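Local coordinates for hypothetical protein (Clostridium sporogenes ATCC 15579, PDB 4QRK), which is of unknown function but is a putative cell adhesion protein folded as a right-handed beta-helix, at residues E13-E18 with P59-E64; A22-L27 with P102-L107; K35-G40 with E92-L97; D117-N122 with D136-G141; G167-A172 with S203-I208. All coordinates share one frame; numbering follows the deposited sequence.

Contact 1 of 5, residues E13-E18 with P59-E64; sequences EIKIVE and PEIKYE
Tyr63 and Val17 make the main apolar meeting here, a CH-pi contact best followed along the tyrosine. From CB, which starts out toward strand 11-17, CG lies anti to the backbone N (chi1 180°) and the ring passes beneath Val17. CG and CD2 each come to 3.9 Å from Val17 CG1, a methyl that stands 3.8 Å from the ring centroid and only 7° off the ring normal. Farther out, CE2 of Tyr63 approaches Glu18 O at 3.6 Å, obliquely. The hydroxyl at the tip bonds to the carbonyl of Pro19. A flat ring with a polar end suits this place, since it covers valine and still satisfies its OH.

At the other end one water joins three groups, donating to Glu13 OE1 and to Pro59 O and accepting from Lys15 NZ at 2.7 Å. The stronger tie of the Glu13 carboxylate is through OE2, to Tyr52 and Lys58. Between these ends, Ile61 rests on Leu72 and Ile74 of strand 69-75. Strands 11-17 and 60-66, running almost parallel, are the outermost strands of opposite sheets, so this face-to-face packing belongs to the N-terminal end of the beta-helix.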
# COMPACT_ATOMS: atom_id res chain seq x y z
N GLU A 13 10.38 -16.85 8.31
CA GLU A 13 9.92 -16.47 9.64
C GLU A 13 8.50 -16.02 9.58
O GLU A 13 8.09 -15.40 8.59
CB GLU A 13 10.66 -15.23 10.16
CG GLU A 13 12.15 -15.32 10.16
CD GLU A 13 12.79 -14.01 10.58
OE1 GLU A 13 12.19 -12.93 10.36
OE2 GLU A 13 13.91 -14.07 11.12
N ILE A 14 7.78 -16.32 10.64
CA ILE A 14 6.45 -15.80 10.87
C ILE A 14 6.50 -14.82 12.04
O ILE A 14 7.21 -15.04 13.03
CB ILE A 14 5.45 -16.92 11.21
CG1 ILE A 14 5.47 -18.02 10.15
CG2 ILE A 14 4.07 -16.36 11.38
CD1 ILE A 14 5.04 -17.58 8.80
N LYS A 15 5.74 -13.74 11.91
CA LYS A 15 5.61 -12.76 13.00
C LYS A 15 4.14 -12.52 13.15
O LYS A 15 3.43 -12.37 12.17
CB LYS A 15 6.34 -11.48 12.62
CG LYS A 15 7.85 -11.74 12.41
CD LYS A 15 8.65 -10.44 12.33
CE LYS A 15 10.13 -10.68 11.99
NZ LYS A 15 10.82 -11.36 13.12
N ILE A 16 3.69 -12.51 14.39
CA ILE A 16 2.28 -12.30 14.70
C ILE A 16 2.22 -11.22 15.76
O ILE A 16 2.93 -11.28 16.76
CB ILE A 16 1.67 -13.56 15.25
CG1 ILE A 16 1.57 -14.62 14.16
CG2 ILE A 16 0.29 -13.28 15.85
CD1 ILE A 16 1.34 -15.99 14.69
N VAL A 17 1.36 -10.24 15.54
CA VAL A 17 1.21 -9.12 16.46
C VAL A 17 -0.21 -9.08 17.02
O VAL A 17 -1.17 -9.07 16.25
CB VAL A 17 1.54 -7.81 15.75
CG1 VAL A 17 1.31 -6.62 16.69
CG2 VAL A 17 2.98 -7.85 15.23
N GLU A 18 -0.35 -9.10 18.35
CA GLU A 18 -1.69 -8.97 18.99
C GLU A 18 -1.97 -7.50 19.29
O GLU A 18 -1.05 -6.73 19.52
CB GLU A 18 -1.75 -9.73 20.32
CG GLU A 18 -1.18 -11.12 20.28
CD GLU A 18 -2.20 -12.16 20.63
OE1 GLU A 18 -3.39 -11.96 20.31
OE2 GLU A 18 -1.81 -13.19 21.21
N PRO A 59 14.10 -8.78 8.62
CA PRO A 59 13.22 -7.66 8.94
C PRO A 59 13.27 -7.32 10.43
O PRO A 59 13.45 -8.21 11.30
CB PRO A 59 11.81 -8.17 8.58
CG PRO A 59 11.96 -9.49 8.02
CD PRO A 59 13.35 -10.00 8.28
N GLU A 60 13.14 -6.03 10.72
CA GLU A 60 13.10 -5.51 12.10
C GLU A 60 11.66 -5.03 12.42
O GLU A 60 11.10 -4.16 11.72
CB GLU A 60 14.10 -4.33 12.26
CG GLU A 60 15.60 -4.60 11.82
CD GLU A 60 16.36 -3.34 11.29
OE1 GLU A 60 16.01 -2.80 10.21
OE2 GLU A 60 17.35 -2.90 11.92
N ILE A 61 11.05 -5.58 13.45
CA ILE A 61 9.71 -5.17 13.82
C ILE A 61 9.71 -4.41 15.13
O ILE A 61 10.38 -4.78 16.07
CB ILE A 61 8.77 -6.35 14.01
CG1 ILE A 61 8.63 -7.13 12.70
CG2 ILE A 61 7.39 -5.86 14.48
CD1 ILE A 61 7.20 -7.64 12.44
N LYS A 62 8.95 -3.33 15.17
CA LYS A 62 8.76 -2.55 16.37
C LYS A 62 7.28 -2.35 16.55
O LYS A 62 6.60 -1.95 15.61
CB LYS A 62 9.47 -1.21 16.24
CG LYS A 62 9.22 -0.28 17.43
CD LYS A 62 10.05 0.99 17.35
CE LYS A 62 9.46 2.09 18.20
NZ LYS A 62 10.26 3.35 18.11
N TYR A 63 6.75 -2.64 17.74
CA TYR A 63 5.33 -2.36 17.98
C TYR A 63 5.13 -1.71 19.35
O TYR A 63 5.55 -2.27 20.34
CB TYR A 63 4.52 -3.64 17.92
CG TYR A 63 3.04 -3.43 18.17
CD1 TYR A 63 2.28 -2.74 17.26
CD2 TYR A 63 2.41 -3.96 19.28
CE1 TYR A 63 0.98 -2.53 17.44
CE2 TYR A 63 1.04 -3.74 19.49
CZ TYR A 63 0.34 -3.03 18.55
OH TYR A 63 -1.01 -2.76 18.66
N GLU A 64 4.48 -0.55 19.38
CA GLU A 64 4.09 0.04 20.66
C GLU A 64 2.71 0.60 20.55
O GLU A 64 2.27 1.00 19.49
CB GLU A 64 5.08 1.11 21.14
CG GLU A 64 5.38 2.19 20.14
CD GLU A 64 6.50 3.13 20.59
OE1 GLU A 64 6.52 3.51 21.76
OE2 GLU A 64 7.35 3.50 19.75
O HOH W 1 13.18 -10.79 11.87

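Contact 2 of 5, residues A22-L27 with P102-L107; sequences AEKTKL and PTEIKL
Glu23 makes the first approach through its backbone, its carbonyl O lying 3.3 Å from Pro102 CD, where the ring of an imino acid without an N-H ends the bonding pattern. Lys24 comes next. Its CG, anti to the backbone N (chi1 174°), passes Pro102 O, and a bend farther along the chain swings NZ across to Glu104 OE2 at 2.9 Å, a salt bridge. The ammonium meets that oxygen from above the carboxylate plane, 41° out of it. At Thr25 the backbone pairing is fully set: its N bonds to Pro102 O and its O receives Glu104 N, both at 2.9 Å. The small beta-branched side chains of Thr25 and Thr103 lie on the inner face; the OG1 of Thr103 turns to Ile101 O.

Strands 24-32 and 103-110 are in-register parallel neighbours, the stacking expected of adjacent coils in a beta-helix, with threonine, leucine and isoleucine turned inward and charged residues outward. Lys26 accordingly points out, lying beside Glu104 and pointing the same way. Its CE comes to 3.4 Å from Glu104 OE1, while the ion pair from NZ is long. One glutamate thus faces two lysines, closely through OE2 and loosely through OE1. Leu27 turns back to the core. Its N bonds to Glu104 O, its O accepts from Lys106 N, and its CD2 sits 4.2 Å from Ile105 CG2, with Leu72 also against this leucine.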
# COMPACT_ATOMS: atom_id res chain seq x y z
N ALA A 22 -4.65 -1.67 21.42
CA ALA A 22 -4.76 -0.70 20.33
C ALA A 22 -6.20 -0.68 19.78
O ALA A 22 -6.86 -1.71 19.69
CB ALA A 22 -3.76 -1.04 19.22
N GLU A 23 -6.66 0.50 19.40
CA GLU A 23 -7.97 0.66 18.81
C GLU A 23 -7.81 1.24 17.42
O GLU A 23 -8.78 1.40 16.71
CB GLU A 23 -8.82 1.58 19.68
CG GLU A 23 -9.01 1.00 21.08
CD GLU A 23 -9.92 1.85 21.94
OE1 GLU A 23 -9.95 3.10 21.74
OE2 GLU A 23 -10.59 1.26 22.81
N LYS A 24 -6.58 1.57 17.06
CA LYS A 24 -6.28 1.94 15.69
C LYS A 24 -4.89 1.34 15.36
O LYS A 24 -4.04 1.22 16.24
CB LYS A 24 -6.33 3.45 15.51
CG LYS A 24 -5.87 3.93 14.10
CD LYS A 24 -5.64 5.43 14.00
CE LYS A 24 -6.78 6.14 13.29
NZ LYS A 24 -6.52 7.61 13.14
N THR A 25 -4.70 0.89 14.12
CA THR A 25 -3.38 0.43 13.64
C THR A 25 -2.75 1.52 12.76
O THR A 25 -3.38 2.02 11.83
CB THR A 25 -3.49 -0.83 12.77
OG1 THR A 25 -3.98 -1.92 13.54
CG2 THR A 25 -2.13 -1.22 12.21
N LYS A 26 -1.50 1.86 13.06
CA LYS A 26 -0.69 2.70 12.17
C LYS A 26 0.51 1.87 11.72
O LYS A 26 1.43 1.64 12.48
CB LYS A 26 -0.24 3.97 12.89
CG LYS A 26 -1.36 4.94 13.22
CD LYS A 26 -0.80 6.32 13.62
CE LYS A 26 -1.90 7.38 13.76
NZ LYS A 26 -1.35 8.77 13.83
N LEU A 27 0.44 1.38 10.49
CA LEU A 27 1.43 0.47 9.95
C LEU A 27 2.41 1.27 9.12
O LEU A 27 2.03 2.08 8.25
CB LEU A 27 0.75 -0.61 9.10
CG LEU A 27 1.63 -1.64 8.38
CD1 LEU A 27 2.37 -2.44 9.37
CD2 LEU A 27 0.81 -2.56 7.46
N PRO A 102 -9.65 0.27 12.67
CA PRO A 102 -9.28 1.42 11.83
C PRO A 102 -7.78 1.42 11.54
O PRO A 102 -7.01 1.30 12.49
CB PRO A 102 -9.64 2.62 12.71
CG PRO A 102 -10.75 2.13 13.56
CD PRO A 102 -10.41 0.70 13.87
N THR A 103 -7.39 1.57 10.27
CA THR A 103 -6.01 1.35 9.84
C THR A 103 -5.48 2.44 8.92
O THR A 103 -6.15 2.86 7.99
CB THR A 103 -5.90 -0.00 9.08
OG1 THR A 103 -6.25 -1.07 9.97
CG2 THR A 103 -4.49 -0.25 8.58
N GLU A 104 -4.27 2.90 9.22
CA GLU A 104 -3.51 3.80 8.36
C GLU A 104 -2.27 3.05 7.97
O GLU A 104 -1.72 2.31 8.79
CB GLU A 104 -3.12 5.05 9.12
CG GLU A 104 -4.30 5.92 9.48
CD GLU A 104 -3.87 7.13 10.31
OE1 GLU A 104 -2.64 7.39 10.42
OE2 GLU A 104 -4.76 7.82 10.86
N ILE A 105 -1.86 3.20 6.71
CA ILE A 105 -0.71 2.46 6.18
C ILE A 105 0.21 3.43 5.49
O ILE A 105 -0.24 4.20 4.66
CB ILE A 105 -1.12 1.33 5.19
CG1 ILE A 105 -2.04 0.32 5.88
CG2 ILE A 105 0.10 0.56 4.70
CD1 ILE A 105 -2.68 -0.67 4.92
N LYS A 106 1.48 3.39 5.84
CA LYS A 106 2.48 4.15 5.17
C LYS A 106 3.56 3.20 4.69
O LYS A 106 4.05 2.35 5.44
CB LYS A 106 3.07 5.21 6.11
CG LYS A 106 4.16 6.00 5.43
CD LYS A 106 4.90 6.96 6.36
CE LYS A 106 5.77 7.92 5.52
NZ LYS A 106 6.56 7.21 4.46
N LEU A 107 3.88 3.32 3.41
CA LEU A 107 4.86 2.46 2.75
C LEU A 107 5.93 3.25 2.01
O LEU A 107 5.62 4.08 1.16
CB LEU A 107 4.16 1.57 1.73
CG LEU A 107 2.85 0.96 2.22
CD1 LEU A 107 2.19 0.19 1.13
CD2 LEU A 107 3.17 0.03 3.32

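Contact 3 of 5, residues K35-G40 with E92-L97; sequences KLNISG and EWNINL
Asn37 and Asn94 stand side by side on the outer face, pointing the same way, their amide planes only 21° apart. This near coplanarity lets Asn37 ND2 give a straight bond (175°) to Asn94 OD1 at 2.9 Å, the donor lying in line with the acceptor's C=O. Two places along, Asn96 ND2 reaches Ser39 OG at 2.9 Å by a more bent bond. The serine hydroxyl in turn donates to Gly40 O at 2.8 Å; its OG is placed between the backbone N and the carbonyl carbon (chi1 72°), where it can reach the carbonyl of the next residue.

Beneath these groups the parallel, in-register backbones of strands 35-42 and 91-98 bond regularly, as at Ile95 N to Asn37 O, 2.7 Å. On the inner face Leu36 CD1 touches Trp93 CB at 3.8 Å, and Ile38 CG2 meets Leu97 CD1 at 3.8 Å. Farther out, Phe31 and Phe50 make T-shaped stacks with the Trp93 ring.

Asparagine suits the outer row because an amide can both donate and accept: those of Asn37 and Asn96 donate across the strands, to an amide oxygen and to a hydroxyl, adding side-chain bonds to those of the backbone.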
# COMPACT_ATOMS: atom_id res chain seq x y z
N LYS A 35 9.56 -8.22 -3.06
CA LYS A 35 8.11 -8.37 -3.27
C LYS A 35 7.40 -8.22 -1.93
O LYS A 35 7.72 -8.87 -0.94
CB LYS A 35 7.80 -9.73 -3.89
CG LYS A 35 8.38 -9.91 -5.31
CD LYS A 35 8.23 -11.35 -5.77
CE LYS A 35 8.48 -11.50 -7.27
NZ LYS A 35 9.92 -11.37 -7.64
N LEU A 36 6.46 -7.29 -1.90
CA LEU A 36 5.66 -7.06 -0.71
C LEU A 36 4.20 -7.29 -1.07
O LEU A 36 3.68 -6.62 -1.96
CB LEU A 36 5.84 -5.60 -0.26
CG LEU A 36 4.88 -5.05 0.78
CD1 LEU A 36 4.89 -5.86 2.04
CD2 LEU A 36 5.27 -3.59 1.10
N ASN A 37 3.53 -8.18 -0.33
CA ASN A 37 2.13 -8.54 -0.54
C ASN A 37 1.33 -8.37 0.73
O ASN A 37 1.71 -8.86 1.79
CB ASN A 37 2.01 -9.98 -0.99
CG ASN A 37 2.74 -10.26 -2.28
OD1 ASN A 37 2.62 -9.54 -3.30
ND2 ASN A 37 3.52 -11.32 -2.24
N ILE A 38 0.26 -7.61 0.64
CA ILE A 38 -0.59 -7.34 1.80
C ILE A 38 -2.01 -7.66 1.48
O ILE A 38 -2.53 -7.34 0.38
CB ILE A 38 -0.52 -5.87 2.23
CG1 ILE A 38 0.93 -5.45 2.51
CG2 ILE A 38 -1.41 -5.66 3.45
CD1 ILE A 38 1.03 -3.98 2.94
N SER A 39 -2.66 -8.29 2.45
CA SER A 39 -4.09 -8.61 2.36
C SER A 39 -4.76 -8.45 3.69
O SER A 39 -4.12 -8.18 4.71
CB SER A 39 -4.28 -10.05 1.91
OG SER A 39 -3.94 -10.95 2.95
N GLY A 40 -6.08 -8.67 3.71
CA GLY A 40 -6.77 -8.90 4.97
C GLY A 40 -6.64 -10.37 5.41
O GLY A 40 -5.61 -11.03 5.20
N GLU A 92 10.90 -11.37 0.36
CA GLU A 92 9.45 -11.36 0.22
C GLU A 92 8.77 -11.21 1.59
O GLU A 92 9.11 -11.92 2.55
CB GLU A 92 8.98 -12.64 -0.50
CG GLU A 92 7.49 -12.69 -0.86
CD GLU A 92 7.08 -14.06 -1.47
OE1 GLU A 92 7.26 -14.23 -2.69
OE2 GLU A 92 6.62 -14.96 -0.73
N TRP A 93 7.81 -10.28 1.65
CA TRP A 93 7.01 -10.06 2.83
C TRP A 93 5.55 -10.29 2.45
O TRP A 93 4.98 -9.65 1.54
CB TRP A 93 7.15 -8.64 3.38
CG TRP A 93 8.50 -8.23 3.90
CD1 TRP A 93 9.68 -8.95 3.87
CD2 TRP A 93 8.81 -6.97 4.49
NE1 TRP A 93 10.70 -8.20 4.43
CE2 TRP A 93 10.19 -6.97 4.80
CE3 TRP A 93 8.04 -5.84 4.79
CZ2 TRP A 93 10.81 -5.88 5.41
CZ3 TRP A 93 8.67 -4.76 5.38
CH2 TRP A 93 10.04 -4.78 5.68
N ASN A 94 4.92 -11.21 3.15
CA ASN A 94 3.51 -11.50 2.91
C ASN A 94 2.76 -11.25 4.18
O ASN A 94 2.95 -11.94 5.16
CB ASN A 94 3.38 -12.96 2.51
CG ASN A 94 4.20 -13.30 1.30
OD1 ASN A 94 3.88 -12.86 0.22
ND2 ASN A 94 5.29 -14.03 1.49
N ILE A 95 1.94 -10.20 4.17
CA ILE A 95 1.33 -9.67 5.38
C ILE A 95 -0.20 -9.80 5.36
O ILE A 95 -0.83 -9.43 4.36
CB ILE A 95 1.73 -8.19 5.54
CG1 ILE A 95 3.26 -8.11 5.80
CG2 ILE A 95 0.94 -7.52 6.67
CD1 ILE A 95 3.79 -6.71 5.81
N ASN A 96 -0.77 -10.35 6.44
CA ASN A 96 -2.23 -10.38 6.59
C ASN A 96 -2.61 -9.40 7.69
O ASN A 96 -2.02 -9.42 8.79
CB ASN A 96 -2.82 -11.77 7.00
CG ASN A 96 -2.48 -12.91 6.05
OD1 ASN A 96 -2.29 -14.05 6.53
ND2 ASN A 96 -2.46 -12.67 4.76
N LEU A 97 -3.62 -8.57 7.42
CA LEU A 97 -4.03 -7.52 8.35
C LEU A 97 -5.47 -7.72 8.86
O LEU A 97 -6.33 -8.27 8.18
CB LEU A 97 -3.99 -6.14 7.65
CG LEU A 97 -2.59 -5.60 7.30
CD1 LEU A 97 -2.75 -4.22 6.66
CD2 LEU A 97 -1.72 -5.55 8.53

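Contact 4 of 5, residues D117-N122 with D136-G141; sequences DLSKIN and DLDISG
Two Asx turns, begun by Asp117 and Asp138, lie one above the other where successive coils of the beta-helix leave their strands. Each aspartate has serine two residues on, and each uses OD1 twice. Asp117 OD1 takes the hydroxyl of Ser119 on its syn lone pair at 2.6 Å and the Ser119 N-H at 3.0 Å, the latter from well above the carboxylate plane. Asp138 OD1 likewise holds Ser140 by its OG, on the syn side, and by its N, 2.9 Å away. Aspartate and serine suit the site because both chains are short enough to fold back on the turn.

Both aspartates carry CG anti to the backbone N (chi1 179° and -173°). The same torsion in both, at paired positions of parallel neighbours, leaves them side by side pointing the same way, with Asp117 OD1 3.7 Å from Asp138 CB. The two negative groups are close, and the salt bridge of Asp138 OD2 to Lys220 probably eases their repulsion. The backbones are joined by Leu118 N to Asp138 O at 2.8 Å. Inside, Leu118 CD1 packs on Ile139 CG2 at 4.0 Å, a branched methyl beside a leucine tip. Gly141, having no side chain, lets its CA come to 3.3 Å from Ser119 O.

Around the pair, Leu118 rests on Leu123 and Leu126 of strand 123-130, the strand that follows its own turn, while Ile139 packs on Val160 and Leu162 of strand 157-162, the next one across the sheet from 134-138.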
# COMPACT_ATOMS: atom_id res chain seq x y z
N ASP A 117 -4.36 -6.08 -1.42
CA ASP A 117 -5.80 -6.08 -1.38
C ASP A 117 -6.20 -5.44 -0.11
O ASP A 117 -6.08 -6.05 0.96
CB ASP A 117 -6.36 -7.49 -1.41
CG ASP A 117 -7.90 -7.49 -1.34
OD1 ASP A 117 -8.52 -6.43 -1.57
OD2 ASP A 117 -8.49 -8.53 -1.01
N LEU A 118 -6.71 -4.21 -0.20
CA LEU A 118 -7.15 -3.49 0.98
C LEU A 118 -8.66 -3.29 0.96
O LEU A 118 -9.19 -2.50 1.71
CB LEU A 118 -6.47 -2.12 1.06
CG LEU A 118 -4.93 -2.10 1.06
CD1 LEU A 118 -4.37 -0.69 0.98
CD2 LEU A 118 -4.30 -2.89 2.24
N SER A 119 -9.35 -4.04 0.12
CA SER A 119 -10.79 -3.90 -0.01
C SER A 119 -11.54 -4.36 1.21
O SER A 119 -12.65 -3.97 1.39
CB SER A 119 -11.31 -4.66 -1.22
OG SER A 119 -11.00 -6.05 -1.11
N LYS A 120 -10.93 -5.16 2.07
CA LYS A 120 -11.62 -5.64 3.27
C LYS A 120 -11.15 -4.99 4.55
O LYS A 120 -11.59 -5.33 5.62
CB LYS A 120 -11.46 -7.16 3.39
CG LYS A 120 -12.13 -7.86 2.21
CD LYS A 120 -12.12 -9.32 2.39
CE LYS A 120 -13.13 -9.99 1.52
NZ LYS A 120 -13.08 -11.47 1.76
N ILE A 121 -10.21 -4.07 4.42
CA ILE A 121 -9.62 -3.39 5.57
C ILE A 121 -10.46 -2.17 5.88
O ILE A 121 -10.98 -1.52 4.97
CB ILE A 121 -8.20 -2.92 5.20
CG1 ILE A 121 -7.35 -4.10 4.74
CG2 ILE A 121 -7.49 -2.17 6.31
CD1 ILE A 121 -7.26 -5.19 5.74
N ASN A 122 -10.56 -1.82 7.15
CA ASN A 122 -11.18 -0.59 7.61
C ASN A 122 -10.18 0.54 7.41
O ASN A 122 -9.63 1.09 8.36
CB ASN A 122 -11.55 -0.71 9.08
CG ASN A 122 -12.42 0.44 9.59
OD1 ASN A 122 -12.82 1.32 8.84
ND2 ASN A 122 -12.68 0.43 10.88
N ASP A 136 0.28 -2.38 -7.35
CA ASP A 136 -1.09 -2.85 -7.75
C ASP A 136 -1.92 -2.92 -6.50
O ASP A 136 -1.61 -3.72 -5.58
CB ASP A 136 -1.06 -4.24 -8.41
CG ASP A 136 -0.37 -4.24 -9.76
OD1 ASP A 136 0.88 -4.36 -9.81
OD2 ASP A 136 -1.08 -4.18 -10.79
N LEU A 137 -2.97 -2.11 -6.42
CA LEU A 137 -3.73 -1.92 -5.21
C LEU A 137 -5.20 -2.04 -5.45
O LEU A 137 -5.74 -1.37 -6.37
CB LEU A 137 -3.53 -0.51 -4.67
CG LEU A 137 -2.26 -0.04 -4.03
CD1 LEU A 137 -2.38 1.45 -3.77
CD2 LEU A 137 -2.10 -0.81 -2.74
N ASP A 138 -5.84 -2.88 -4.66
CA ASP A 138 -7.27 -2.99 -4.67
C ASP A 138 -7.75 -2.23 -3.47
O ASP A 138 -7.58 -2.63 -2.33
CB ASP A 138 -7.74 -4.44 -4.62
CG ASP A 138 -9.24 -4.57 -4.80
OD1 ASP A 138 -9.98 -3.60 -4.46
OD2 ASP A 138 -9.67 -5.64 -5.28
N ILE A 139 -8.33 -1.07 -3.74
CA ILE A 139 -8.96 -0.30 -2.67
C ILE A 139 -10.41 -0.08 -3.06
O ILE A 139 -10.92 1.02 -3.01
CB ILE A 139 -8.25 1.03 -2.40
CG1 ILE A 139 -7.91 1.72 -3.69
CG2 ILE A 139 -6.93 0.79 -1.71
CD1 ILE A 139 -7.52 3.20 -3.48
N SER A 140 -11.09 -1.18 -3.38
CA SER A 140 -12.45 -1.13 -3.91
C SER A 140 -13.50 -1.50 -2.84
O SER A 140 -14.62 -1.84 -3.14
CB SER A 140 -12.58 -2.05 -5.14
OG SER A 140 -12.47 -3.44 -4.79
N GLY A 141 -13.12 -1.40 -1.58
CA GLY A 141 -14.05 -1.65 -0.50
C GLY A 141 -15.17 -0.60 -0.36
O GLY A 141 -15.08 0.54 -0.86

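Contact 5 of 5, residues G167-A172 with S203-I208; sequences GVKIKA and SIEVNI
Ile170 has its CG1 anti to the carbonyl carbon (chi1 -55°), which brings that atom to 3.9 Å from Val206 CB, while CG2, on the other branch, reaches Ile208 CD1 at 4.0 Å. Through its two branches one isoleucine touches two neighbours, lying alongside both and pointing the same way as they do. On the outer face Lys169 stretches straight out from chi1 -179°, whereas Glu205 folds at chi2 (-78°), curling its carboxylate back beside the lysine chain. Glu205 OE1 settles 3.8 Å from Lys169 CB, against the aliphatic part; the ammonium group is carried past, its NZ 5.4 Å from that oxygen and not in contact with it.

Beneath these side chains, strands 167-174 and 203-210 run parallel and in register, and five backbone bonds join them from Ile204 N to Gly167 O through to Ile208 N to Lys171 O. The shortest of the five joins Lys171 N to Val206 O at 2.7 Å. A water lies beside the pair on the outer face, 3.0 Å from Glu205 OE1 and 3.2 Å from Lys169 O. The other carboxylate oxygen, OE2, is bonded to the hydroxyl of Tyr197. Inward, Leu162 of the facing sheet packs on Val168, Ile170 and Val206, and Ile208 meets Val160.

Isoleucine and valine thus fill the interior between two sheets, while the lysine's methylenes lie against the carboxylate. The link between Lys169 and Glu205 is therefore mainly one of packing, and any electrostatic attraction between them would act only over a distance.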
# COMPACT_ATOMS: atom_id res chain seq x y z
N GLY A 167 -18.15 7.47 -3.63
CA GLY A 167 -17.53 8.48 -4.46
C GLY A 167 -16.03 8.41 -4.43
O GLY A 167 -15.40 8.24 -3.38
N VAL A 168 -15.45 8.57 -5.60
CA VAL A 168 -14.01 8.60 -5.79
C VAL A 168 -13.61 9.80 -6.67
O VAL A 168 -14.23 10.09 -7.71
CB VAL A 168 -13.55 7.27 -6.47
CG1 VAL A 168 -12.09 7.28 -6.73
CG2 VAL A 168 -13.89 6.10 -5.61
N LYS A 169 -12.58 10.50 -6.22
CA LYS A 169 -11.93 11.53 -7.02
C LYS A 169 -10.46 11.28 -7.01
O LYS A 169 -9.87 11.11 -5.95
CB LYS A 169 -12.25 12.92 -6.46
CG LYS A 169 -11.66 14.09 -7.21
CD LYS A 169 -12.25 15.36 -6.62
CE LYS A 169 -11.80 16.64 -7.29
NZ LYS A 169 -12.69 17.78 -6.84
N ILE A 170 -9.86 11.26 -8.21
CA ILE A 170 -8.44 10.94 -8.39
C ILE A 170 -7.76 12.08 -9.11
O ILE A 170 -8.18 12.48 -10.21
CB ILE A 170 -8.21 9.71 -9.27
CG1 ILE A 170 -8.97 8.50 -8.73
CG2 ILE A 170 -6.68 9.35 -9.36
CD1 ILE A 170 -10.12 8.13 -9.58
N LYS A 171 -6.73 12.63 -8.50
CA LYS A 171 -5.82 13.52 -9.23
C LYS A 171 -4.64 12.68 -9.68
O LYS A 171 -3.91 12.14 -8.85
CB LYS A 171 -5.40 14.71 -8.35
CG LYS A 171 -4.44 15.68 -9.03
CD LYS A 171 -4.16 16.90 -8.15
CE LYS A 171 -3.46 18.02 -8.92
NZ LYS A 171 -3.57 19.36 -8.25
N ALA A 172 -4.48 12.54 -10.99
CA ALA A 172 -3.42 11.66 -11.52
C ALA A 172 -2.49 12.47 -12.39
O ALA A 172 -2.90 13.01 -13.43
CB ALA A 172 -4.00 10.51 -12.29
N SER A 203 -16.22 9.25 0.82
CA SER A 203 -15.47 9.31 -0.43
C SER A 203 -14.00 8.90 -0.28
O SER A 203 -13.46 8.96 0.82
CB SER A 203 -15.56 10.72 -1.01
OG SER A 203 -14.70 11.57 -0.28
N ILE A 204 -13.39 8.48 -1.39
CA ILE A 204 -11.95 8.26 -1.47
C ILE A 204 -11.34 9.36 -2.31
O ILE A 204 -11.73 9.58 -3.47
CB ILE A 204 -11.56 6.90 -2.09
CG1 ILE A 204 -12.50 5.82 -1.60
CG2 ILE A 204 -10.09 6.60 -1.76
CD1 ILE A 204 -12.12 4.35 -2.00
N GLU A 205 -10.40 10.10 -1.71
CA GLU A 205 -9.67 11.15 -2.41
C GLU A 205 -8.33 10.53 -2.72
O GLU A 205 -7.64 10.09 -1.80
CB GLU A 205 -9.46 12.39 -1.52
CG GLU A 205 -10.77 13.14 -1.11
CD GLU A 205 -11.36 14.01 -2.19
OE1 GLU A 205 -10.69 14.25 -3.22
OE2 GLU A 205 -12.51 14.48 -1.99
N VAL A 206 -7.97 10.47 -3.99
CA VAL A 206 -6.74 9.78 -4.39
C VAL A 206 -5.84 10.74 -5.15
O VAL A 206 -6.26 11.36 -6.12
CB VAL A 206 -7.07 8.54 -5.27
CG1 VAL A 206 -5.83 7.77 -5.57
CG2 VAL A 206 -8.06 7.62 -4.59
N ASN A 207 -4.61 10.89 -4.67
CA ASN A 207 -3.58 11.57 -5.42
C ASN A 207 -2.54 10.55 -5.88
O ASN A 207 -2.01 9.80 -5.07
CB ASN A 207 -2.98 12.67 -4.55
CG ASN A 207 -3.95 13.81 -4.31
OD1 ASN A 207 -4.76 13.78 -3.38
ND2 ASN A 207 -3.89 14.80 -5.17
N ILE A 208 -2.27 10.50 -7.19
CA ILE A 208 -1.28 9.55 -7.74
C ILE A 208 -0.33 10.33 -8.61
O ILE A 208 -0.75 11.10 -9.47
CB ILE A 208 -1.89 8.47 -8.67
CG1 ILE A 208 -3.06 7.77 -8.00
CG2 ILE A 208 -0.81 7.38 -9.00
CD1 ILE A 208 -3.76 6.73 -8.87
O HOH W 2 -8.37 13.83 -5.08

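How the contacts relate
From the N terminus, strand 11-17 opens contact 1, and the first strands of contacts 2 and 3 follow before 59-64 closes contact 1, which therefore crosses both. Contact 3 then closes at 92-97 and contact 2 at 102-107, so contact 3 falls within the span of contact 2. They lie in opposite sheets, and Leu97 packs on Leu27 and Ile105 across the interior. Contact 4 follows in series, closing the short loop through strand 123-130; probable hydrogen bonds join it to contact 3 (Asp117 N to Ile38 O) and contact 2 (Thr103 N to Asn122 O). Contact 5 closes the last loop, through strands 185-187 and 191-193, and touches contact 4 through Ile204 and Ile139.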